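Local coordinates for antigen, P35 (Borreliella spielmanii A14S, PDB 6HPN), which is an outer surface protein of the PFam54 family with no firmly established function, probably membrane-anchored as a lipoprotein and thought to contribute to Lyme disease pathogenesis, at residues N86-E89 with G90-L93; D192-E195 with L196-K200; Q202-D205 with I206-I210; N212-N215 with T216-I220. All coordinates share one frame; numbering follows the deposited sequence.

Interaction 1: residues N86-E89 with G90-L93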
loop_
_atom_site.group_PDB
_atom_site.type_symbol
_atom_site.label_atom_id
_atom_site.label_comp_id
_atom_site.label_asym_id
_atom_site.label_seq_id
_atom_site.Cartn_x
_atom_site.Cartn_y
_atom_site.Cartn_z
ATOM N N ASN A 86 0.298 -1.525 -8.328
ATOM C CA ASN A 86 0.151 -0.771 -9.604
ATOM C C ASN A 86 -0.970 -1.387 -10.451
ATOM O O ASN A 86 -0.993 -1.162 -11.660
ATOM C CB ASN A 86 1.484 -0.676 -10.356
ATOM C CG ASN A 86 2.429 0.363 -9.778
ATOM O OD1 ASN A 86 2.032 1.207 -8.969
ATOM N ND2 ASN A 86 3.685 0.310 -10.190
ATOM N N PHE A 87 -1.882 -2.134 -9.837
ATOM C CA PHE A 87 -2.961 -2.851 -10.561
ATOM C C PHE A 87 -2.398 -3.610 -11.779
ATOM O O PHE A 87 -3.024 -3.612 -12.866
ATOM C CB PHE A 87 -4.069 -1.869 -10.967
ATOM C CG PHE A 87 -5.414 -2.480 -10.730
ATOM C CD1 PHE A 87 -5.822 -3.574 -11.469
ATOM C CD2 PHE A 87 -6.199 -2.065 -9.666
ATOM C CE1 PHE A 87 -7.023 -4.204 -11.190
ATOM C CE2 PHE A 87 -7.414 -2.679 -9.398
ATOM C CZ PHE A 87 -7.818 -3.760 -10.156
ATOM N N ASN A 88 -1.237 -4.240 -11.621
ATOM C CA ASN A 88 -0.661 -5.150 -12.631
ATOM C C ASN A 88 -1.221 -6.544 -12.360
ATOM O O ASN A 88 -0.745 -7.173 -11.413
ATOM C CB ASN A 88 0.854 -5.127 -12.558
ATOM C CG ASN A 88 1.503 -6.023 -13.591
ATOM O OD1 ASN A 88 1.039 -7.129 -13.890
ATOM N ND2 ASN A 88 2.611 -5.555 -14.123
ATOM N N GLU A 89 -2.220 -6.981 -13.135
ATOM C CA GLU A 89 -2.926 -8.275 -12.941
ATOM C C GLU A 89 -1.912 -9.418 -12.862
ATOM O O GLU A 89 -2.042 -10.274 -11.938
ATOM C CB GLU A 89 -3.866 -8.607 -14.096
ATOM C CG GLU A 89 -5.229 -7.935 -14.019
ATOM C CD GLU A 89 -5.216 -6.493 -14.487
ATOM O OE1 GLU A 89 -4.089 -5.940 -14.705
ATOM O OE2 GLU A 89 -6.313 -5.931 -14.653
ATOM N N GLY A 90 -0.963 -9.453 -13.810
ATOM C CA GLY A 90 0.060 -10.509 -13.894
ATOM C C GLY A 90 0.652 -10.750 -12.523
ATOM O O GLY A 90 0.537 -11.883 -12.003
ATOM N N VAL A 91 1.174 -9.672 -11.938
ATOM C CA VAL A 91 1.951 -9.674 -10.670
ATOM C C VAL A 91 1.058 -10.100 -9.504
ATOM O O VAL A 91 1.551 -10.788 -8.598
ATOM C CB VAL A 91 2.554 -8.290 -10.398
ATOM C CG1 VAL A 91 3.125 -8.219 -8.988
ATOM C CG2 VAL A 91 3.597 -7.907 -11.442
ATOM N N ILE A 92 -0.190 -9.659 -9.494
ATOM C CA ILE A 92 -1.132 -9.941 -8.379
ATOM C C ILE A 92 -1.509 -11.436 -8.432
ATOM O O ILE A 92 -1.477 -12.078 -7.369
ATOM C CB ILE A 92 -2.334 -8.975 -8.448
ATOM C CG1 ILE A 92 -1.870 -7.515 -8.374
ATOM C CG2 ILE A 92 -3.373 -9.301 -7.382
ATOM C CD1 ILE A 92 -2.907 -6.491 -8.841
ATOM N N LEU A 93 -1.832 -11.986 -9.610
ATOM C CA LEU A 93 -2.078 -13.451 -9.771
ATOM C C LEU A 93 -0.864 -14.224 -9.275
ATOM O O LEU A 93 -1.023 -15.099 -8.416
ATOM C CB LEU A 93 -2.360 -13.787 -11.231
ATOM C CG LEU A 93 -3.676 -13.204 -11.740
ATOM C CD1 LEU A 93 -3.634 -13.019 -13.255
ATOM C CD2 LEU A 93 -4.858 -14.061 -11.277
#
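Phe87 meets Ile92 at an N-terminal helix cap, where the loop after helix 75-84 turns into helix 89-102 with Asn88 as the N-cap residue. Just before it, Asn86, at positive phi, ends the preceding helix as the C-prime residue of a Schellman motif. Phe87 gives its backbone to the contact: Ile92 CD1 lies 4.0 Å from Phe87 CA, while the ring points elsewhere and packs on Lys42. Asn88 has CG anti to the backbone N (chi1 -179°), which holds its amide over the first helical turn. There Asn88 OD1 accepts from Val91 N at 3.2 Å, the N-H arriving from above the amide plane. Val91 crosses this side chain at about a right angle, with Val91 CG2 3.5 Å from Asn88 CG, and packs on Val170 and Ile174 of helix 146-179. The backbone of Asn88 also serves the turn: Asn88 O accepts Ile92 N at 3.2 Å, with Ile92 CG1 3.3 Å from Asn88 O. Glu89 O accepts Leu93 N at 2.9 Å. Leu93 folds over that same oxygen, with Leu93 CD1 3.4 Å from Glu89 O.

Interaction 2: residues D192-E195 with L196-K200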
loop_
_atom_site.group_PDB
_atom_site.type_symbol
_atom_site.label_atom_id
_atom_site.label_comp_id
_atom_site.label_asym_id
_atom_site.label_seq_id
_atom_site.Cartn_x
_atom_site.Cartn_y
_atom_site.Cartn_z
ATOM N N ASP A 192 10.858 -18.666 4.827
ATOM C CA ASP A 192 12.125 -17.973 5.154
ATOM C C ASP A 192 12.357 -16.852 4.137
ATOM O O ASP A 192 12.637 -15.740 4.581
ATOM C CB ASP A 192 13.297 -18.955 5.171
ATOM C CG ASP A 192 13.299 -19.952 6.317
ATOM O OD1 ASP A 192 12.348 -19.962 7.139
ATOM O OD2 ASP A 192 14.257 -20.728 6.364
ATOM N N ASN A 193 12.278 -17.130 2.833
ATOM C CA ASN A 193 12.576 -16.142 1.756
ATOM C C ASN A 193 11.726 -14.879 1.974
ATOM O O ASN A 193 12.269 -13.738 1.979
ATOM C CB ASN A 193 12.343 -16.735 0.358
ATOM C CG ASN A 193 12.465 -15.723 -0.770
ATOM O OD1 ASN A 193 11.690 -14.772 -0.840
ATOM N ND2 ASN A 193 13.400 -15.923 -1.685
ATOM N N VAL A 194 10.426 -15.083 2.161
ATOM C CA VAL A 194 9.441 -13.992 2.376
ATOM C C VAL A 194 9.757 -13.262 3.683
ATOM O O VAL A 194 9.816 -12.017 3.631
ATOM C CB VAL A 194 8.008 -14.537 2.372
ATOM C CG1 VAL A 194 7.007 -13.447 2.716
ATOM C CG2 VAL A 194 7.680 -15.171 1.031
ATOM N N GLU A 195 9.980 -13.989 4.784
ATOM C CA GLU A 195 10.248 -13.381 6.120
ATOM C C GLU A 195 11.479 -12.466 6.076
ATOM O O GLU A 195 11.442 -11.414 6.725
ATOM C CB GLU A 195 10.439 -14.442 7.196
ATOM C CG GLU A 195 10.496 -13.854 8.591
ATOM C CD GLU A 195 10.149 -14.851 9.679
ATOM O OE1 GLU A 195 10.305 -16.044 9.435
ATOM O OE2 GLU A 195 9.695 -14.436 10.752
ATOM N N LEU A 196 12.527 -12.845 5.343
ATOM C CA LEU A 196 13.764 -12.023 5.219
ATOM C C LEU A 196 13.402 -10.684 4.584
ATOM O O LEU A 196 13.920 -9.678 5.045
ATOM C CB LEU A 196 14.829 -12.755 4.390
ATOM C CG LEU A 196 15.581 -13.868 5.124
ATOM C CD1 LEU A 196 16.587 -14.547 4.197
ATOM C CD2 LEU A 196 16.272 -13.351 6.387
ATOM N N LYS A 197 12.524 -10.701 3.577
ATOM C CA LYS A 197 12.099 -9.499 2.809
ATOM C C LYS A 197 11.126 -8.633 3.626
ATOM O O LYS A 197 10.991 -7.447 3.267
ATOM C CB LYS A 197 11.428 -9.931 1.503
ATOM C CG LYS A 197 12.380 -10.324 0.388
ATOM C CD LYS A 197 11.666 -10.899 -0.799
ATOM C CE LYS A 197 12.592 -11.272 -1.933
ATOM N NZ LYS A 197 13.284 -12.549 -1.654
ATOM N N ASN A 198 10.469 -9.211 4.650
ATOM C CA ASN A 198 9.389 -8.573 5.447
ATOM C C ASN A 198 9.688 -8.777 6.934
ATOM O O ASN A 198 8.878 -9.400 7.641
ATOM C CB ASN A 198 8.015 -9.121 5.049
ATOM C CG ASN A 198 7.660 -8.856 3.599
ATOM O OD1 ASN A 198 7.163 -7.787 3.295
ATOM N ND2 ASN A 198 7.894 -9.802 2.694
ATOM N N SER A 199 10.822 -8.268 7.405
ATOM C CA SER A 199 11.211 -8.338 8.837
ATOM C C SER A 199 10.269 -7.471 9.693
ATOM O O SER A 199 9.557 -6.580 9.136
ATOM C CB SER A 199 12.654 -7.957 9.015
ATOM O OG SER A 199 12.867 -6.586 8.714
ATOM N N LYS A 200 10.251 -7.750 10.999
ATOM C CA LYS A 200 9.449 -7.039 12.033
ATOM C C LYS A 200 10.004 -5.623 12.229
ATOM O O LYS A 200 9.213 -4.698 12.458
ATOM C CB LYS A 200 9.488 -7.794 13.367
ATOM C CG LYS A 200 8.876 -9.188 13.353
ATOM C CD LYS A 200 9.527 -10.102 14.375
ATOM C CE LYS A 200 9.105 -9.822 15.804
ATOM N NZ LYS A 200 8.097 -10.807 16.266
#
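Leu196 sits over the carbonyl end of Asp192 one turn back, its CG 3.5 Å from Asp192 O. The same oxygen accepts the backbone N-H of Leu196 at 3.0 Å between Leu196 N and Asp192 O. Glu195, next to it, takes part through its backbone and CB, for its extended side chain runs off from the turn; Glu195 O holds Asn198 N by a weak bond. Asn193 works through its amide. Lys197 NZ donates to Asn193 OD1 at 2.9 Å, reaching it from above the amide plane and not along a lone pair. The lysine chain is straight as far as CE and then bends at chi4 (78°), which brings the ammonium group back to the asparagine. Glu176 of helix 146-179 joins the two ends, forming a salt bridge with Lys197 NZ and accepting from Asn193 ND2, so the amide and the ammonium group are both tied to one carboxylate. All this lies at the C-terminal end of helix 187-197, where Asn198 is the first residue to leave helical geometry. Its side chain turns back on the last turn: Asn198 ND2 donates to Val194 O at 3.1 Å, coming from above that carbonyl's plane, though the oxygen lies close to the plane of the amide. Val194 CG1 packs against Asn198 ND2 at 3.8 Å. The other end of this amide, Asn198 OD1, accepts from Arg119 of helix 106-135.

Interaction 3: residues Q202-D205 with I206-I210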
loop_
_atom_site.group_PDB
_atom_site.type_symbol
_atom_site.label_atom_id
_atom_site.label_comp_id
_atom_site.label_asym_id
_atom_site.label_seq_id
_atom_site.Cartn_x
_atom_site.Cartn_y
_atom_site.Cartn_z
ATOM N N GLN A 202 11.366 -3.877 9.789
ATOM C CA GLN A 202 10.885 -3.179 8.570
ATOM C C GLN A 202 9.436 -2.734 8.779
ATOM O O GLN A 202 9.138 -1.577 8.448
ATOM C CB GLN A 202 11.011 -4.079 7.339
ATOM C CG GLN A 202 10.032 -3.701 6.235
ATOM C CD GLN A 202 10.495 -4.202 4.894
ATOM O OE1 GLN A 202 11.365 -3.611 4.276
ATOM N NE2 GLN A 202 9.926 -5.305 4.454
ATOM N N PHE A 203 8.593 -3.620 9.309
ATOM C CA PHE A 203 7.161 -3.354 9.609
ATOM C C PHE A 203 6.995 -2.168 10.580
ATOM O O PHE A 203 6.050 -1.349 10.433
ATOM C CB PHE A 203 6.491 -4.591 10.202
ATOM C CG PHE A 203 6.123 -5.646 9.200
ATOM C CD1 PHE A 203 5.243 -5.354 8.167
ATOM C CD2 PHE A 203 6.619 -6.942 9.310
ATOM C CE1 PHE A 203 4.879 -6.331 7.253
ATOM C CE2 PHE A 203 6.258 -7.910 8.387
ATOM C CZ PHE A 203 5.397 -7.602 7.354
ATOM N N ALA A 204 7.865 -2.081 11.572
ATOM C CA ALA A 204 7.868 -0.967 12.542
ATOM C C ALA A 204 8.321 0.302 11.823
ATOM O O ALA A 204 7.706 1.360 12.048
ATOM C CB ALA A 204 8.733 -1.286 13.745
ATOM N N ASP A 205 9.328 0.216 10.964
ATOM C CA ASP A 205 9.852 1.435 10.283
ATOM C C ASP A 205 8.752 2.010 9.382
ATOM O O ASP A 205 8.601 3.243 9.335
ATOM C CB ASP A 205 11.121 1.160 9.477
ATOM C CG ASP A 205 12.340 0.868 10.330
ATOM O OD1 ASP A 205 12.249 0.985 11.560
ATOM O OD2 ASP A 205 13.361 0.500 9.748
ATOM N N ILE A 206 8.007 1.126 8.712
ATOM C CA ILE A 206 6.900 1.501 7.791
ATOM C C ILE A 206 5.821 2.140 8.660
ATOM O O ILE A 206 5.338 3.245 8.321
ATOM C CB ILE A 206 6.395 0.267 7.004
ATOM C CG1 ILE A 206 7.349 -0.105 5.863
ATOM C CG2 ILE A 206 4.972 0.467 6.500
ATOM C CD1 ILE A 206 7.247 -1.548 5.407
ATOM N N HIS A 207 5.470 1.479 9.762
ATOM C CA HIS A 207 4.385 1.967 10.653
ATOM C C HIS A 207 4.750 3.375 11.147
ATOM O O HIS A 207 3.934 4.261 10.980
ATOM C CB HIS A 207 4.104 0.977 11.785
ATOM C CG HIS A 207 3.031 1.442 12.706
ATOM N ND1 HIS A 207 3.282 2.343 13.734
ATOM C CD2 HIS A 207 1.711 1.142 12.773
ATOM C CE1 HIS A 207 2.168 2.570 14.407
ATOM N NE2 HIS A 207 1.184 1.844 13.833
ATOM N N ASN A 208 5.963 3.559 11.669
ATOM C CA ASN A 208 6.394 4.807 12.346
ATOM C C ASN A 208 6.598 5.908 11.316
ATOM O O ASN A 208 6.307 7.068 11.631
ATOM C CB ASN A 208 7.668 4.634 13.182
ATOM C CG ASN A 208 7.451 3.726 14.374
ATOM O OD1 ASN A 208 6.360 3.678 14.925
ATOM N ND2 ASN A 208 8.448 2.956 14.744
ATOM N N LEU A 209 7.081 5.580 10.124
ATOM C CA LEU A 209 7.230 6.625 9.091
ATOM C C LEU A 209 5.845 7.168 8.734
ATOM O O LEU A 209 5.678 8.390 8.725
ATOM C CB LEU A 209 7.943 6.064 7.863
ATOM C CG LEU A 209 8.219 7.094 6.768
ATOM C CD1 LEU A 209 9.188 8.164 7.233
ATOM C CD2 LEU A 209 8.764 6.430 5.523
ATOM N N ILE A 210 4.900 6.290 8.420
ATOM C CA ILE A 210 3.545 6.694 7.971
ATOM C C ILE A 210 2.898 7.479 9.112
ATOM O O ILE A 210 2.334 8.541 8.854
ATOM C CB ILE A 210 2.705 5.473 7.555
ATOM C CG1 ILE A 210 3.213 4.848 6.258
ATOM C CG2 ILE A 210 1.221 5.819 7.483
ATOM C CD1 ILE A 210 2.745 3.421 6.084
#
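Ile206 lies alongside Gln202, the two side chains pointing the same way from neighbouring turns. Its CB is 3.6 Å from Gln202 O, the carbonyl that also accepts Ile206 N. With CG1 anti to its own carbonyl carbon (chi1 -77°), the longer branch runs back toward that turn, and Ile206 CG1 passes 3.5 Å from Gln202 O. At the tip, Ile206 CD1 lies equally near Gln202 O and the aliphatic Gln202 CG, 3.6 Å from each. The isoleucine is buried, packing on Leu162 of helix 146-179, and Gln202 carries its amide onward to a weak bond from NE2 to Lys197 O. This is i to i+4 packing in the first half of helix 200-221, whose backbone bonds continue without a break: His207 N bonds to Phe203 O and Leu209 N to Asp205 O. Asn208 sits the same four residues after Ala204. Asn208 N donates to Ala204 O at 2.8 Å, and Asn208 ND2 comes within 3.2 Å of Ala204 O but without the angle for a hydrogen bond. Asn208 OD1 in turn lies at the edge of the His207 ring, in its plane. On the buried side the Phe203 ring leans on Glu114 and Thr115 of helix 106-135.

Interaction 4: residues N212-N215 with T216-I220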
loop_
_atom_site.group_PDB
_atom_site.type_symbol
_atom_site.label_atom_id
_atom_site.label_comp_id
_atom_site.label_asym_id
_atom_site.label_seq_id
_atom_site.Cartn_x
_atom_site.Cartn_y
_atom_site.Cartn_z
ATOM N N ASN A 212 4.187 9.370 11.291
ATOM C CA ASN A 212 4.654 10.745 11.580
ATOM C C ASN A 212 4.604 11.563 10.280
ATOM O O ASN A 212 4.404 12.792 10.369
ATOM C CB ASN A 212 5.799 10.757 12.605
ATOM C CG ASN A 212 7.091 10.108 12.194
ATOM O OD1 ASN A 212 7.742 10.564 11.262
ATOM N ND2 ASN A 212 7.521 9.123 12.963
ATOM N N LEU A 213 4.453 10.921 9.123
ATOM C CA LEU A 213 4.028 11.659 7.900
ATOM C C LEU A 213 2.567 12.108 7.997
ATOM O O LEU A 213 2.294 13.258 7.610
ATOM C CB LEU A 213 4.234 10.780 6.670
ATOM C CG LEU A 213 5.690 10.539 6.285
ATOM C CD1 LEU A 213 5.743 10.074 4.844
ATOM C CD2 LEU A 213 6.564 11.776 6.499
ATOM N N ILE A 214 1.671 11.263 8.509
ATOM C CA ILE A 214 0.226 11.610 8.639
ATOM C C ILE A 214 0.054 12.726 9.689
ATOM O O ILE A 214 -0.734 13.679 9.444
ATOM C CB ILE A 214 -0.628 10.362 8.960
ATOM C CG1 ILE A 214 -0.672 9.351 7.807
ATOM C CG2 ILE A 214 -2.025 10.770 9.385
ATOM C CD1 ILE A 214 -1.826 9.526 6.856
ATOM N N ASN A 215 0.737 12.614 10.824
ATOM C CA ASN A 215 0.690 13.630 11.906
ATOM C C ASN A 215 1.261 14.953 11.393
ATOM O O ASN A 215 0.650 16.017 11.647
ATOM C CB ASN A 215 1.415 13.152 13.165
ATOM C CG ASN A 215 0.554 12.224 14.008
ATOM O OD1 ASN A 215 -0.675 12.256 13.911
ATOM N ND2 ASN A 215 1.179 11.416 14.852
ATOM N N THR A 216 2.391 14.899 10.704
ATOM C CA THR A 216 3.070 16.116 10.226
ATOM C C THR A 216 2.170 16.822 9.204
ATOM O O THR A 216 1.997 18.066 9.317
ATOM C CB THR A 216 4.442 15.804 9.648
ATOM O OG1 THR A 216 5.293 15.458 10.733
ATOM C CG2 THR A 216 5.014 16.994 8.915
ATOM N N THR A 217 1.640 16.079 8.230
ATOM C CA THR A 217 0.662 16.607 7.241
ATOM C C THR A 217 -0.493 17.317 7.973
ATOM O O THR A 217 -0.820 18.463 7.634
ATOM C CB THR A 217 0.081 15.472 6.393
ATOM O OG1 THR A 217 1.120 14.817 5.685
ATOM C CG2 THR A 217 -0.899 15.957 5.357
ATOM N N THR A 218 -1.126 16.637 8.934
ATOM C CA THR A 218 -2.335 17.140 9.639
ATOM C C THR A 218 -2.023 18.472 10.343
ATOM O O THR A 218 -2.832 19.424 10.178
ATOM C CB THR A 218 -2.891 16.067 10.576
ATOM O OG1 THR A 218 -3.073 14.878 9.804
ATOM C CG2 THR A 218 -4.198 16.502 11.203
ATOM N N ASN A 219 -0.899 18.529 11.072
ATOM C CA ASN A 219 -0.375 19.730 11.786
ATOM C C ASN A 219 -0.185 20.885 10.797
ATOM O O ASN A 219 -0.627 22.004 11.071
ATOM C CB ASN A 219 0.922 19.411 12.541
ATOM C CG ASN A 219 0.643 18.831 13.917
ATOM O OD1 ASN A 219 -0.465 18.954 14.418
ATOM N ND2 ASN A 219 1.621 18.202 14.535
ATOM N N ILE A 220 0.417 20.605 9.656
ATOM C CA ILE A 220 0.736 21.636 8.632
ATOM C C ILE A 220 -0.556 22.240 8.084
ATOM O O ILE A 220 -0.524 23.439 7.761
ATOM C CB ILE A 220 1.626 21.048 7.524
ATOM C CG1 ILE A 220 3.070 20.940 8.006
ATOM C CG2 ILE A 220 1.526 21.882 6.266
ATOM C CD1 ILE A 220 4.003 20.291 7.028
#
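Thr216 turns its hydroxyl back on Asn212, and Thr217 and Thr218 do the same to Leu213 and Ile214, so three consecutive threonines share one pose. In each, OG1 stands anti to its own carbonyl carbon (chi1 -71°, -60° and -53°), which aims the oxygen at the carbonyl four residues earlier and leaves the methyl CG2 anti to the backbone N. The bonds run from Thr216 OG1 to Asn212 O at 2.8 Å, from Thr217 OG1 to Leu213 O at 2.7 Å and from Thr218 OG1 to Ile214 O at 2.7 Å. Each of these carbonyls also accepts the backbone N-H of the same threonine, the two donors reaching the oxygen from opposite faces of its plane. This is the familiar i to i-4 bond of a helical threonine, and it uses the proton of each hydroxyl within its own helix. Asn219 continues the backbone pattern, with Asn219 N 3.0 Å from Asn215 O and its side chain lying near that oxygen, Asn219 CG being 3.6 Å from Asn215 O. Since successive residues step round helix 200-221, the three methyl-and-hydroxyl pairs face different ways: Thr216 meets Thr151 on helix 146-179, as Leu213 meets Leu159, whereas Thr217 and Ile214 press on Ile130 of helix 106-135, and Lys133 of that helix gives Thr218 OG1 a further, weak hydrogen bond.

Overall arrangement
The chain is the C-terminal, all-helical part of a longer protein and carries its Bbcrasp-1-type family domain. Interactions 2, 3 and 4 follow one another along its last two helices, whereas interaction 1 lies on the opposite side of the chain's centre from interactions 3 and 4. Interactions 3 and 4 share helix 200-221, their centres about 15 Å apart. Interaction 2 ends helix 187-197, and Ser199 there caps helix 200-221 by accepting Gln202 N; across this junction Asn198 O also packs on Phe203 CE2. Interaction 1 touches none of the others, its centre about 21 Å from that of interaction 2. Helix 146-179 packs against all four contacts, helix 106-135 against interactions 2, 3 and 4.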